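Local atomic coordinates of protein SSD1 (Saccharomyces cerevisiae S288C, PDB entry 7AM1), a protein that binds messenger RNA and represses its translation as a pseudonuclease of the RNase II family, and is implicated in control of the G1 phase of the cell cycle. Residues A[35-40]-A[182-187]. Sequence-based numbering, arbitrary orientation.
Sequences KNRSDA and VEVEGQ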
loop_
_atom_site.group_PDB
_atom_site.type_symbol
_atom_site.label_atom_id
_atom_site.label_comp_id
_atom_site.label_asym_id
_atom_site.label_seq_id
_atom_site.Cartn_x
_atom_site.Cartn_y
_atom_site.Cartn_z
ATOM N N LYS A 35 -6.496 5.829 14.028
ATOM C CA LYS A 35 -7.151 7.066 14.445
ATOM C C LYS A 35 -7.463 7.042 15.936
ATOM O O LYS A 35 -7.021 7.919 16.687
ATOM C CB LYS A 35 -8.421 7.292 13.623
ATOM C CG LYS A 35 -8.228 8.216 12.424
ATOM C CD LYS A 35 -7.845 9.623 12.866
ATOM C CE LYS A 35 -7.760 10.590 11.695
ATOM N NZ LYS A 35 -9.062 11.261 11.417
ATOM N N ASN A 36 -8.238 6.057 16.385
ATOM C CA ASN A 36 -8.590 5.915 17.800
ATOM C C ASN A 36 -7.839 4.691 18.323
ATOM O O ASN A 36 -8.343 3.567 18.288
ATOM C CB ASN A 36 -10.098 5.784 17.983
ATOM C CG ASN A 36 -10.499 5.649 19.439
ATOM O OD1 ASN A 36 -9.719 5.954 20.341
ATOM N ND2 ASN A 36 -11.724 5.192 19.675
ATOM N N ARG A 37 -6.628 4.927 18.829
ATOM C CA ARG A 37 -5.723 3.853 19.219
ATOM C C ARG A 37 -6.198 3.083 20.444
ATOM O O ARG A 37 -5.627 2.031 20.748
ATOM C CB ARG A 37 -4.333 4.435 19.483
ATOM C CG ARG A 37 -3.772 5.219 18.305
ATOM C CD ARG A 37 -2.820 6.297 18.787
ATOM N NE ARG A 37 -2.564 7.308 17.766
ATOM C CZ ARG A 37 -1.859 8.413 17.978
ATOM N NH1 ARG A 37 -1.339 8.646 19.177
ATOM N NH2 ARG A 37 -1.678 9.291 16.998
ATOM N N SER A 38 -7.206 3.581 21.160
ATOM C CA SER A 38 -7.738 2.853 22.304
ATOM C C SER A 38 -8.567 1.648 21.888
ATOM O O SER A 38 -8.862 0.798 22.735
ATOM C CB SER A 38 -8.586 3.777 23.180
ATOM O OG SER A 38 -9.727 4.244 22.481
ATOM N N ASP A 39 -8.960 1.562 20.622
ATOM C CA ASP A 39 -9.780 0.467 20.134
ATOM C C ASP A 39 -9.008 -0.354 19.110
ATOM O O ASP A 39 -7.976 0.067 18.579
ATOM C CB ASP A 39 -11.081 0.998 19.517
ATOM C CG ASP A 39 -11.911 1.783 20.509
ATOM O OD1 ASP A 39 -11.735 1.573 21.729
ATOM O OD2 ASP A 39 -12.745 2.602 20.070
ATOM N N ALA A 40 -9.542 -1.538 18.826
ATOM C CA ALA A 40 -8.914 -2.465 17.900
ATOM C C ALA A 40 -9.984 -3.400 17.367
ATOM O O ALA A 40 -11.061 -3.541 17.954
ATOM C CB ALA A 40 -7.788 -3.258 18.570
ATOM N N VAL A 182 -3.238 15.324 12.670
ATOM C CA VAL A 182 -2.299 15.819 11.668
ATOM C C VAL A 182 -1.307 14.725 11.291
ATOM O O VAL A 182 -0.937 14.576 10.121
ATOM C CB VAL A 182 -1.579 17.083 12.173
ATOM C CG1 VAL A 182 -0.560 17.563 11.144
ATOM C CG2 VAL A 182 -2.579 18.197 12.455
ATOM N N GLU A 183 -0.869 13.934 12.272
ATOM C CA GLU A 183 0.051 12.839 11.979
ATOM C C GLU A 183 -0.660 11.683 11.287
ATOM O O GLU A 183 -0.223 11.221 10.226
ATOM C CB GLU A 183 0.740 12.362 13.256
ATOM C CG GLU A 183 1.659 13.398 13.884
ATOM C CD GLU A 183 2.291 12.906 15.167
ATOM O OE1 GLU A 183 1.636 12.141 15.900
ATOM O OE2 GLU A 183 3.466 13.246 15.418
ATOM N N VAL A 184 -1.749 11.188 11.877
ATOM C CA VAL A 184 -2.413 10.015 11.314
ATOM C C VAL A 184 -2.911 10.306 9.902
ATOM O O VAL A 184 -2.702 9.516 8.974
ATOM C CB VAL A 184 -3.557 9.546 12.228
ATOM C CG1 VAL A 184 -4.358 8.456 11.533
ATOM C CG2 VAL A 184 -3.001 9.026 13.540
ATOM N N GLU A 185 -3.590 11.440 9.720
ATOM C CA GLU A 185 -4.119 11.774 8.403
ATOM C C GLU A 185 -3.018 12.194 7.438
ATOM O O GLU A 185 -3.090 11.882 6.242
ATOM C CB GLU A 185 -5.155 12.892 8.522
ATOM C CG GLU A 185 -6.382 12.531 9.336
ATOM C CD GLU A 185 -7.319 13.711 9.512
ATOM O OE1 GLU A 185 -6.973 14.813 9.043
ATOM O OE2 GLU A 185 -8.405 13.534 10.105
ATOM N N GLY A 186 -1.988 12.871 7.934
ATOM C CA GLY A 186 -1.016 13.513 7.076
ATOM C C GLY A 186 0.170 12.659 6.676
ATOM O O GLY A 186 0.836 12.961 5.681
ATOM N N GLN A 187 0.445 11.593 7.421
ATOM C CA GLN A 187 1.644 10.794 7.189
ATOM C C GLN A 187 1.408 9.614 6.247
ATOM O O GLN A 187 2.324 8.814 6.033
ATOM C CB GLN A 187 2.200 10.322 8.534
ATOM C CG GLN A 187 2.752 11.498 9.344
ATOM C CD GLN A 187 3.215 11.116 10.731
ATOM O OE1 GLN A 187 2.755 10.129 11.302
ATOM N NE2 GLN A 187 4.121 11.912 11.293
#
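Lys35 and Glu185 make the one salt bridge here: NZ of Lys35 donates to OE2 of Glu185 over 2.7 Å. The carboxylate oxygen takes it on its anti lone pair, on the side away from OE1, and OE1 is itself hydrogen-bonded to His760, so both oxygens of this buried carboxylate are engaged. The lysine chain bends at its last torsion (chi4 90°), which swings NZ onto the glutamate; on the way, CE of Lys35 packs against CG of Glu185 at 3.4 Å. Farther back, CD of Lys35 lies 3.9 Å from CG1 of Val184, so the aliphatic part of the lysine covers one branch of the valine. With an alanine at Lys35, OE2 of Glu185 would probably lose its closest positive mate, and CG1 of Val184 the cover of the lysine chain.

Arg37 meets the other branch of Val184: the arginine chain runs extended from CG to NE and brings NH2 within 3.7 Å of CG2 of Val184, the methyl sitting at the edge of the guanidinium, in its plane. This contact buries NH2 of Arg37, which has no hydrogen-bonding partner in the model; OE1 of Glu183, 4.5 Å from it, is near enough only for a general electrostatic pull.

Behind these side chains, Asn36 to Asp39 form a type I turn between strands 26-32 and 39-43, in what is probably the first OB-fold cold-shock domain. The contact rests that hairpin on the last turn of helix 175-186, which also packs on strand 903-908 of the probably S1-like C-terminal OB domain, linking the two.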